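Local coordinates for protein dTDP-4-dehydrorhamnose reductase (Yersinia enterocolitica, PDB 5U9C) that probably reduces dTDP-4-dehydro-beta-L-rhamnose to dTDP-beta-L-rhamnose with NADPH, the closing step in making this activated sugar, at residues A94-S105 with G137-C145; W205-H216 with I262-A273. All coordinates share one frame; numbering follows the deposited sequence. Where two conformers were deposited one is given.

Overall arrangement
Both contacts pack against the same six-stranded parallel sheet of the Rossmann-type fold, and their centres lie about 17 Å apart. Contact 1 joins strand 100-106 and the end of helix 76-97 to helix 129-144; contact 2 joins helix 196-209 and the edge strand 213-217 to the loop that follows strand 261-262. They meet directly: Arg142 NH1 is 2.7 Å from Thr214 OG1 and Trp100 NE1 2.9 Å from His211 O, both probable hydrogen bonds, while the Trp100 ring packs on Ile207. Bound citrate, probably from the crystallisation liquor, lies near the side chain of Glu138 in contact 1 and near that of Thr214 in contact 2. The residues that bind malate lie away from both contacts.

Contact 1 (A94-S105 with G137-C145); sequences AKFCGAWLLYLS and GESSVRNAC
Ser105 and Glu138 make the one polar side-chain link between the two segments. Ser105 OG donates to Glu138 OE2 at 2.6 Å, where it meets the anti lone pair of that oxygen, turned away from OE1. The other oxygen is turned to Arg142, one helical turn on: NH1 lies 3.2 Å from Glu138 OE1 and approaches from above the carboxylate plane, 43° out of it. Arg153 makes a second salt bridge to OE1, so both carboxylate oxygens are gripped, which would probably keep Glu138 ionised and its rotation fixed.

Beside this pair the Tyr103 ring stands almost upright against the carboxylate, their planes 81° apart, with Glu138 CG in the ring plane at its edge. Tyr103 CE2 comes to 3.5 Å from Glu138 N, and the hydroxyl lies over Gly137, where the lack of a side chain leaves room for it. Further along, Val141 CG2 touches Tyr103 CB at 4.0 Å, and Leu101 CD2 packs on both CG1 and CG2 of the valine. With CG anti to the backbone N (chi1 174°), Leu101 turns CD2 to Val141 and also to Cys145 SG.

At the far end Cys145 SG sits 3.7 Å from Ala94 CB, and the extended Lys95 chain runs past the carbonyl of Ala144, its CD 3.5 Å from Ala144 O. A Schellman motif with Gly98 as its C-prime residue ends helix 76-97 and lets the chain turn into the strand. This is the helix-on-sheet layer of a Rossmann-type fold: strand 100-105 and helical residues 137-144 run nearly antiparallel, their axes 9.7 Å apart at closest approach. Helix 76-97 flanks them, placing Thr87 against Tyr103 and Val141, while strands 59-62 and 149-154 lie to either side of strand 100-106 in the sheet.

Contact 2 (W205-H216 with I262-A273); sequences WAINKRHTGTLH and IESIYMSILSDA
Trp205 lies with one face of its indole on Ala273, whose methyl CB stands over the six-membered ring, 3.5 Å from the centroid and nearly along the ring normal, a close CH-pi contact. The opposite face carries CG of Lys209, so the ring is sandwiched between its own helix and the loop. At the ring edge NE1 gives a weak hydrogen bond to Asp272 OD1, 3.0 Å away and bent to 139°; the carboxylate stands at 78° to the indole. Lys209 folds back over the ring toward the same oxygen, a long salt bridge.

Leu270 can be followed outward from this ring. Its CB touches Trp205 CH2 at 3.9 Å, and CG, anti to the carbonyl carbon (chi1 -52°), sends its methyls toward His211 and Leu215. CD1 lies over one face of the His211 imidazole, toward the rim, and in the Leu215 conformer given also meets Leu215 CD1 tip to tip. CD2 reaches His211 CE1 at 3.5 Å.

The loop 262-273 thus covers the end of helix 196-209 and strand 213-217, one of the two outermost strands of the chain's parallel Rossmann-type sheet; Phe202 of that helix also touches Leu215, Leu270 and Ala273. A Schellman motif, with Arg210 at C-prime, turns the chain from helix to strand.

Toward the strand's far end, Leu215 CD2 of the same conformer rests 3.7 Å from Tyr266 CB. His216 ND1 donates to Glu263 O at 2.8 Å, the oxygen lying somewhat out of the imidazole plane, and Ile262 CG2 lies off-centre over that ring. Ser264 OG accepts from the backbone N of Tyr266, an ST turn, and from that of Met267, an ST motif; it also bonds Glu120, whose carboxylate in addition accepts from the backbone N of His216.

Contact 1 (A94-S105 with G137-C145)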
loop_
_atom_site.group_PDB
_atom_site.type_symbol
_atom_site.label_atom_id
_atom_site.label_comp_id
_atom_site.label_asym_id
_atom_site.label_seq_id
_atom_site.Cartn_x
_atom_site.Cartn_y
_atom_site.Cartn_z
ATOM N N ALA D 94 27.648 5.862 -27.308
ATOM C CA ALA D 94 26.875 6.895 -28.039
ATOM C C ALA D 94 27.335 8.302 -27.633
ATOM O O ALA D 94 27.586 9.155 -28.492
ATOM C CB ALA D 94 25.374 6.743 -27.808
ATOM N N LYS D 95 27.494 8.514 -26.332
ATOM C CA LYS D 95 27.966 9.790 -25.824
ATOM C C LYS D 95 29.366 10.130 -26.354
ATOM O O LYS D 95 29.621 11.255 -26.774
ATOM C CB LYS D 95 28.027 9.772 -24.308
ATOM C CG LYS D 95 28.550 11.076 -23.711
ATOM C CD LYS D 95 28.736 10.956 -22.220
ATOM C CE LYS D 95 29.320 12.245 -21.646
ATOM N NZ LYS D 95 29.550 12.091 -20.185
ATOM N N PHE D 96 30.259 9.151 -26.314
ATOM C CA PHE D 96 31.631 9.347 -26.759
ATOM C C PHE D 96 31.732 9.720 -28.242
ATOM O O PHE D 96 32.490 10.610 -28.593
ATOM C CB PHE D 96 32.496 8.111 -26.483
ATOM C CG PHE D 96 33.955 8.322 -26.780
ATOM C CD1 PHE D 96 34.792 8.931 -25.832
ATOM C CD2 PHE D 96 34.499 7.935 -28.003
ATOM C CE1 PHE D 96 36.144 9.138 -26.105
ATOM C CE2 PHE D 96 35.850 8.143 -28.284
ATOM C CZ PHE D 96 36.673 8.744 -27.332
ATOM N N CYS D 97 30.995 9.048 -29.119
ATOM C CA CYS D 97 31.092 9.410 -30.522
ATOM C C CYS D 97 30.017 10.396 -31.009
ATOM O O CYS D 97 29.992 10.741 -32.172
ATOM C CB CYS D 97 31.194 8.154 -31.388
ATOM S SG CYS D 97 29.775 7.115 -31.364
ATOM N N GLY D 98 29.177 10.902 -30.109
ATOM C CA GLY D 98 28.147 11.894 -30.475
ATOM C C GLY D 98 26.953 11.380 -31.278
ATOM O O GLY D 98 26.278 12.149 -31.966
ATOM N N ALA D 99 26.667 10.088 -31.166
ATOM C CA ALA D 99 25.573 9.502 -31.908
ATOM C C ALA D 99 24.233 9.716 -31.220
ATOM O O ALA D 99 24.137 9.687 -29.978
ATOM C CB ALA D 99 25.821 8.004 -32.082
ATOM N N TRP D 100 23.197 9.923 -32.031
ATOM C CA TRP D 100 21.813 9.993 -31.539
ATOM C C TRP D 100 21.421 8.544 -31.248
ATOM O O TRP D 100 21.603 7.674 -32.098
ATOM C CB TRP D 100 20.924 10.615 -32.602
ATOM C CG TRP D 100 19.438 10.660 -32.341
ATOM C CD1 TRP D 100 18.732 11.667 -31.725
ATOM C CD2 TRP D 100 18.467 9.719 -32.802
ATOM N NE1 TRP D 100 17.387 11.379 -31.748
ATOM C CE2 TRP D 100 17.197 10.197 -32.411
ATOM C CE3 TRP D 100 18.546 8.499 -33.491
ATOM C CZ2 TRP D 100 16.020 9.503 -32.692
ATOM C CZ3 TRP D 100 17.382 7.818 -33.769
ATOM C CH2 TRP D 100 16.130 8.324 -33.368
ATOM N N LEU D 101 20.917 8.287 -30.039
ATOM C CA LEU D 101 20.592 6.943 -29.587
ATOM C C LEU D 101 19.117 6.714 -29.353
ATOM O O LEU D 101 18.477 7.435 -28.579
ATOM C CB LEU D 101 21.338 6.662 -28.282
ATOM C CG LEU D 101 21.048 5.363 -27.523
ATOM C CD1 LEU D 101 21.353 4.134 -28.359
ATOM C CD2 LEU D 101 21.880 5.322 -26.261
ATOM N N LEU D 102 18.590 5.673 -29.977
ATOM C CA LEU D 102 17.203 5.290 -29.809
ATOM C C LEU D 102 17.199 4.023 -28.988
ATOM O O LEU D 102 17.870 3.059 -29.338
ATOM C CB LEU D 102 16.511 5.086 -31.162
ATOM C CG LEU D 102 15.093 4.479 -31.196
ATOM C CD1 LEU D 102 14.153 5.082 -30.204
ATOM C CD2 LEU D 102 14.488 4.603 -32.586
ATOM N N TYR D 103 16.483 4.049 -27.877
ATOM C CA TYR D 103 16.363 2.896 -26.981
ATOM C C TYR D 103 14.909 2.452 -26.947
ATOM O O TYR D 103 14.023 3.240 -26.636
ATOM C CB TYR D 103 16.844 3.248 -25.554
ATOM C CG TYR D 103 16.711 2.140 -24.517
ATOM C CD1 TYR D 103 17.280 0.887 -24.731
ATOM C CD2 TYR D 103 16.108 2.371 -23.276
ATOM C CE1 TYR D 103 17.197 -0.122 -23.779
ATOM C CE2 TYR D 103 16.027 1.365 -22.313
ATOM C CZ TYR D 103 16.583 0.128 -22.573
ATOM O OH TYR D 103 16.538 -0.873 -21.644
ATOM N N LEU D 104 14.675 1.201 -27.318
ATOM C CA LEU D 104 13.339 0.631 -27.270
ATOM C C LEU D 104 13.088 0.129 -25.847
ATOM O O LEU D 104 13.751 -0.793 -25.385
ATOM C CB LEU D 104 13.220 -0.529 -28.248
ATOM C CG LEU D 104 11.889 -1.297 -28.232
ATOM C CD1 LEU D 104 10.749 -0.380 -28.660
ATOM C CD2 LEU D 104 11.989 -2.511 -29.135
ATOM N N SER D 105 12.142 0.749 -25.154
ATOM C CA SER D 105 11.794 0.341 -23.778
ATOM C C SER D 105 10.404 -0.299 -23.758
ATOM O O SER D 105 9.856 -0.617 -24.810
ATOM C CB SER D 105 11.938 1.501 -22.776
ATOM O OG SER D 105 11.870 1.014 -21.421
ATOM N N GLY D 137 17.954 0.661 -17.518
ATOM C CA GLY D 137 18.581 0.843 -18.832
ATOM C C GLY D 137 18.182 2.225 -19.353
ATOM O O GLY D 137 19.034 2.962 -19.898
ATOM N N GLU D 138 16.912 2.607 -19.166
ATOM C CA GLU D 138 16.463 3.964 -19.575
ATOM C C GLU D 138 17.279 5.045 -18.876
ATOM O O GLU D 138 17.706 6.002 -19.521
ATOM C CB GLU D 138 14.990 4.246 -19.270
ATOM C CG GLU D 138 13.936 3.408 -19.992
ATOM C CD GLU D 138 12.520 3.909 -19.711
ATOM O OE1 GLU D 138 12.371 4.990 -19.087
ATOM O OE2 GLU D 138 11.549 3.242 -20.133
ATOM N N SER D 139 17.488 4.892 -17.570
ATOM C CA SER D 139 18.272 5.862 -16.804
ATOM C C SER D 139 19.658 6.026 -17.431
ATOM O O SER D 139 20.115 7.160 -17.647
ATOM C CB SER D 139 18.430 5.441 -15.337
ATOM O OG SER D 139 17.183 5.283 -14.689
ATOM N N SER D 140 20.293 4.895 -17.766
ATOM C CA SER D 140 21.643 4.900 -18.358
ATOM C C SER D 140 21.681 5.726 -19.639
ATOM O O SER D 140 22.634 6.471 -19.885
ATOM C CB SER D 140 22.098 3.477 -18.687
ATOM O OG SER D 140 22.364 2.772 -17.512
ATOM N N VAL D 141 20.637 5.587 -20.445
ATOM C CA VAL D 141 20.511 6.303 -21.704
ATOM C C VAL D 141 20.343 7.813 -21.457
ATOM O O VAL D 141 21.090 8.622 -22.035
ATOM C CB VAL D 141 19.365 5.728 -22.549
ATOM C CG1 VAL D 141 19.053 6.614 -23.751
ATOM C CG2 VAL D 141 19.711 4.310 -23.001
ATOM N N ARG D 142 19.413 8.183 -20.572
ATOM C CA ARG D 142 19.151 9.609 -20.253
ATOM C C ARG D 142 20.326 10.341 -19.678
ATOM O O ARG D 142 20.617 11.461 -20.104
ATOM C CB ARG D 142 18.009 9.785 -19.244
ATOM C CG ARG D 142 16.659 9.510 -19.821
ATOM C CD ARG D 142 15.549 10.149 -18.994
ATOM N NE ARG D 142 14.293 9.652 -19.515
ATOM C CZ ARG D 142 13.789 8.465 -19.208
ATOM N NH1 ARG D 142 12.656 8.070 -19.767
ATOM N NH2 ARG D 142 14.428 7.661 -18.357
ATOM N N ASN D 143 20.953 9.729 -18.676
ATOM C CA ASN D 143 22.109 10.303 -18.028
ATOM C C ASN D 143 23.306 10.516 -18.999
ATOM O O ASN D 143 23.956 11.545 -18.943
ATOM C CB ASN D 143 22.527 9.451 -16.824
ATOM C CG ASN D 143 21.442 9.378 -15.741
ATOM O OD1 ASN D 143 20.329 9.903 -15.902
ATOM N ND2 ASN D 143 21.753 8.689 -14.647
ATOM N N ALA D 144 23.558 9.568 -19.900
ATOM C CA ALA D 144 24.681 9.677 -20.846
ATOM C C ALA D 144 24.416 10.566 -22.067
ATOM O O ALA D 144 25.271 11.365 -22.434
ATOM C CB ALA D 144 25.093 8.291 -21.320
ATOM N N CYS D 145 23.255 10.405 -22.703
ATOM C CA CYS D 145 22.911 11.132 -23.942
ATOM C C CYS D 145 21.753 12.098 -23.773
ATOM O O CYS D 145 20.861 12.162 -24.625
ATOM C CB CYS D 145 22.536 10.109 -25.012
ATOM S SG CYS D 145 23.828 8.896 -25.296
#

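Contact 2 (W205-H216 with I262-A273)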
loop_
_atom_site.group_PDB
_atom_site.type_symbol
_atom_site.label_atom_id
_atom_site.label_comp_id
_atom_site.label_asym_id
_atom_site.label_seq_id
_atom_site.Cartn_x
_atom_site.Cartn_y
_atom_site.Cartn_z
ATOM N N TRP D 205 10.716 8.039 -39.404
ATOM C CA TRP D 205 10.403 9.457 -39.280
ATOM C C TRP D 205 11.263 10.090 -38.182
ATOM O O TRP D 205 11.806 11.178 -38.371
ATOM C CB TRP D 205 8.899 9.657 -38.987
ATOM C CG TRP D 205 8.491 11.079 -38.695
ATOM C CD1 TRP D 205 8.018 11.993 -39.583
ATOM C CD2 TRP D 205 8.533 11.745 -37.419
ATOM N NE1 TRP D 205 7.758 13.189 -38.946
ATOM C CE2 TRP D 205 8.076 13.067 -37.622
ATOM C CE3 TRP D 205 8.924 11.358 -36.136
ATOM C CZ2 TRP D 205 7.985 13.997 -36.585
ATOM C CZ3 TRP D 205 8.831 12.285 -35.098
ATOM C CH2 TRP D 205 8.365 13.589 -35.332
ATOM N N ALA D 206 11.416 9.378 -37.067
ATOM C CA ALA D 206 12.162 9.881 -35.903
ATOM C C ALA D 206 13.639 10.067 -36.187
ATOM O O ALA D 206 14.246 11.032 -35.736
ATOM C CB ALA D 206 11.974 8.956 -34.712
ATOM N N ILE D 207 14.209 9.124 -36.923
ATOM C CA ILE D 207 15.601 9.207 -37.318
ATOM C C ILE D 207 15.825 10.447 -38.186
ATOM O O ILE D 207 16.803 11.152 -37.999
ATOM C CB ILE D 207 16.036 7.951 -38.091
ATOM C CG1 ILE D 207 16.008 6.724 -37.181
ATOM C CG2 ILE D 207 17.451 8.128 -38.661
ATOM C CD1 ILE D 207 16.065 5.410 -37.940
ATOM N N ASN D 208 14.907 10.711 -39.120
ATOM C CA ASN D 208 15.018 11.856 -40.029
ATOM C C ASN D 208 14.933 13.200 -39.292
ATOM O O ASN D 208 15.615 14.149 -39.665
ATOM C CB ASN D 208 13.927 11.791 -41.121
ATOM C CG ASN D 208 14.030 12.925 -42.141
ATOM O OD1 ASN D 208 13.070 13.660 -42.364
ATOM N ND2 ASN D 208 15.192 13.091 -42.727
ATOM N N LYS D 209 14.071 13.283 -38.283
ATOM C CA LYS D 209 13.892 14.509 -37.497
ATOM C C LYS D 209 14.825 14.605 -36.313
ATOM O O LYS D 209 14.943 15.669 -35.727
ATOM C CB LYS D 209 12.462 14.575 -36.910
ATOM C CG LYS D 209 11.346 14.616 -37.935
ATOM C CD LYS D 209 11.408 15.811 -38.893
ATOM C CE LYS D 209 11.054 17.129 -38.214
ATOM N NZ LYS D 209 9.618 17.193 -37.808
ATOM N N ARG D 210 15.473 13.497 -35.965
ATOM C CA ARG D 210 16.280 13.410 -34.748
ATOM C C ARG D 210 15.428 13.837 -33.542
ATOM O O ARG D 210 15.861 14.621 -32.709
ATOM C CB ARG D 210 17.591 14.209 -34.847
ATOM C CG ARG D 210 18.510 13.735 -35.967
ATOM C CD ARG D 210 18.860 12.242 -35.862
ATOM N NE ARG D 210 19.672 11.808 -36.995
ATOM C CZ ARG D 210 20.996 11.927 -37.072
ATOM N NH1 ARG D 210 21.631 11.515 -38.161
ATOM N NH2 ARG D 210 21.694 12.462 -36.073
ATOM N N HIS D 211 14.210 13.314 -33.467
ATOM C CA HIS D 211 13.327 13.601 -32.336
ATOM C C HIS D 211 13.970 13.071 -31.057
ATOM O O HIS D 211 14.621 12.022 -31.073
ATOM C CB HIS D 211 11.937 12.978 -32.541
ATOM C CG HIS D 211 10.990 13.291 -31.437
ATOM N ND1 HIS D 211 10.527 14.566 -31.206
ATOM C CD2 HIS D 211 10.447 12.512 -30.475
ATOM C CE1 HIS D 211 9.737 14.559 -30.147
ATOM N NE2 HIS D 211 9.672 13.324 -29.687
ATOM N N THR D 212 13.818 13.807 -29.957
ATOM C CA THR D 212 14.426 13.424 -28.682
ATOM C C THR D 212 13.435 13.385 -27.517
ATOM O O THR D 212 12.376 13.991 -27.574
ATOM C CB THR D 212 15.584 14.373 -28.289
ATOM O OG1 THR D 212 15.102 15.711 -28.209
ATOM C CG2 THR D 212 16.742 14.320 -29.312
ATOM N N GLY D 213 13.812 12.683 -26.450
ATOM C CA GLY D 213 12.970 12.593 -25.253
ATOM C C GLY D 213 12.399 11.201 -25.035
ATOM O O GLY D 213 13.006 10.228 -25.439
ATOM N N THR D 214 11.245 11.128 -24.375
ATOM C CA THR D 214 10.590 9.858 -24.051
ATOM C C THR D 214 9.165 9.875 -24.597
ATOM O O THR D 214 8.422 10.847 -24.389
ATOM C CB THR D 214 10.605 9.588 -22.530
ATOM O OG1 THR D 214 11.961 9.351 -22.099
ATOM C CG2 THR D 214 9.776 8.333 -22.166
ATOM N N LEU D 215 8.789 8.803 -25.288
ATOM C CA LEU D 215 7.456 8.659 -25.856
ATOM C C LEU D 215 6.890 7.276 -25.614
ATOM O O LEU D 215 7.624 6.309 -25.474
ATOM C CB LEU D 215 7.501 8.875 -27.366
ATOM C CG LEU D 215 7.709 10.283 -27.891
ATOM C CD1 LEU D 215 8.063 10.249 -29.367
ATOM C CD2 LEU D 215 6.456 11.117 -27.645
ATOM N N HIS D 216 5.570 7.212 -25.551
ATOM C CA HIS D 216 4.830 5.964 -25.468
ATOM C C HIS D 216 4.250 5.772 -26.861
ATOM O O HIS D 216 3.601 6.675 -27.381
ATOM C CB HIS D 216 3.684 6.128 -24.486
ATOM C CG HIS D 216 4.117 6.145 -23.063
ATOM N ND1 HIS D 216 3.219 6.106 -22.019
ATOM C CD2 HIS D 216 5.350 6.069 -22.509
ATOM C CE1 HIS D 216 3.884 6.086 -20.878
ATOM N NE2 HIS D 216 5.176 6.078 -21.144
ATOM N N ILE D 262 -0.541 1.672 -21.701
ATOM C CA ILE D 262 0.137 2.955 -21.898
ATOM C C ILE D 262 -0.585 3.823 -22.927
ATOM O O ILE D 262 -1.204 3.312 -23.867
ATOM C CB ILE D 262 1.601 2.805 -22.322
ATOM C CG1 ILE D 262 1.756 1.809 -23.469
ATOM C CG2 ILE D 262 2.457 2.358 -21.138
ATOM C CD1 ILE D 262 3.130 1.879 -24.114
ATOM N N GLU D 263 -0.553 5.127 -22.693
ATOM C CA GLU D 263 -1.094 6.111 -23.623
ATOM C C GLU D 263 -0.094 7.263 -23.698
ATOM O O GLU D 263 0.833 7.356 -22.862
ATOM C CB GLU D 263 -2.500 6.568 -23.224
ATOM C CG GLU D 263 -2.592 7.361 -21.956
ATOM C CD GLU D 263 -4.025 7.454 -21.456
ATOM O OE1 GLU D 263 -4.628 6.416 -21.163
ATOM O OE2 GLU D 263 -4.537 8.567 -21.323
ATOM N N SER D 264 -0.209 8.079 -24.739
ATOM C CA SER D 264 0.718 9.192 -24.918
ATOM C C SER D 264 0.025 10.516 -24.835
ATOM O O SER D 264 -1.077 10.691 -25.364
ATOM C CB SER D 264 1.423 9.111 -26.269
ATOM O OG SER D 264 2.355 10.185 -26.434
ATOM N N ILE D 265 0.679 11.451 -24.165
ATOM C CA ILE D 265 0.215 12.839 -24.129
ATOM C C ILE D 265 1.075 13.695 -25.053
ATOM O O ILE D 265 0.825 14.879 -25.184
ATOM C CB ILE D 265 0.286 13.436 -22.723
ATOM C CG1 ILE D 265 1.689 13.248 -22.119
ATOM C CG2 ILE D 265 -0.762 12.765 -21.859
ATOM C CD1 ILE D 265 1.925 14.017 -20.830
ATOM N N TYR D 266 2.103 13.110 -25.675
ATOM C CA TYR D 266 3.007 13.876 -26.544
ATOM C C TYR D 266 2.999 13.514 -28.035
ATOM O O TYR D 266 3.592 14.240 -28.820
ATOM C CB TYR D 266 4.472 13.779 -26.037
ATOM C CG TYR D 266 4.736 14.329 -24.634
ATOM C CD1 TYR D 266 4.155 15.518 -24.202
ATOM C CD2 TYR D 266 5.652 13.721 -23.796
ATOM C CE1 TYR D 266 4.416 16.032 -22.946
ATOM C CE2 TYR D 266 5.929 14.231 -22.536
ATOM C CZ TYR D 266 5.308 15.387 -22.117
ATOM O OH TYR D 266 5.558 15.907 -20.879
HETATM N N MSE D 267 2.358 12.418 -28.423
HETATM C CA MSE D 267 2.368 12.010 -29.834
HETATM C C MSE D 267 1.647 13.005 -30.711
HETATM O O MSE D 267 2.073 13.248 -31.845
HETATM C CB MSE D 267 1.814 10.602 -29.994
HETATM C CG MSE D 267 2.829 9.578 -29.478
HETATM SE SE MSE D 267 4.255 9.224 -30.792
HETATM C CE MSE D 267 2.964 8.732 -32.177
ATOM N N SER D 268 0.585 13.622 -30.192
ATOM C CA SER D 268 -0.184 14.600 -30.974
ATOM C C SER D 268 0.586 15.871 -31.361
ATOM O O SER D 268 0.227 16.522 -32.320
ATOM C CB SER D 268 -1.476 14.976 -30.237
ATOM O OG SER D 268 -1.194 15.811 -29.123
ATOM N N ILE D 269 1.624 16.240 -30.621
ATOM C CA ILE D 269 2.390 17.433 -31.005
ATOM C C ILE D 269 3.351 17.171 -32.177
ATOM O O ILE D 269 3.854 18.122 -32.775
ATOM C CB ILE D 269 3.115 18.133 -29.820
ATOM C CG1 ILE D 269 4.132 17.225 -29.132
ATOM C CG2 ILE D 269 2.099 18.648 -28.803
ATOM C CD1 ILE D 269 4.815 17.884 -27.950
ATOM N N LEU D 270 3.587 15.896 -32.513
ATOM C CA LEU D 270 4.445 15.531 -33.643
ATOM C C LEU D 270 3.521 15.499 -34.863
ATOM O O LEU D 270 3.132 14.445 -35.338
ATOM C CB LEU D 270 5.096 14.179 -33.374
ATOM C CG LEU D 270 5.802 14.098 -32.027
ATOM C CD1 LEU D 270 6.499 12.760 -31.895
ATOM C CD2 LEU D 270 6.795 15.236 -31.861
ATOM N N SER D 271 3.166 16.683 -35.349
ATOM C CA SER D 271 2.160 16.838 -36.427
ATOM C C SER D 271 2.277 15.931 -37.650
ATOM O O SER D 271 1.278 15.351 -38.064
ATOM C CB SER D 271 2.062 18.308 -36.873
ATOM O OG SER D 271 3.326 18.784 -37.310
ATOM N N ASP D 272 3.467 15.770 -38.216
ATOM C CA ASP D 272 3.577 14.931 -39.423
ATOM C C ASP D 272 4.095 13.502 -39.180
ATOM O O ASP D 272 4.374 12.787 -40.130
ATOM C CB ASP D 272 4.425 15.636 -40.497
ATOM C CG ASP D 272 5.883 15.767 -40.102
ATOM O OD1 ASP D 272 6.194 15.763 -38.888
ATOM O OD2 ASP D 272 6.730 15.883 -41.014
ATOM N N ALA D 273 4.213 13.082 -37.922
ATOM C CA ALA D 273 4.711 11.742 -37.641
ATOM C C ALA D 273 3.635 10.699 -37.897
ATOM O O ALA D 273 2.467 10.971 -37.663
ATOM C CB ALA D 273 5.167 11.635 -36.200
#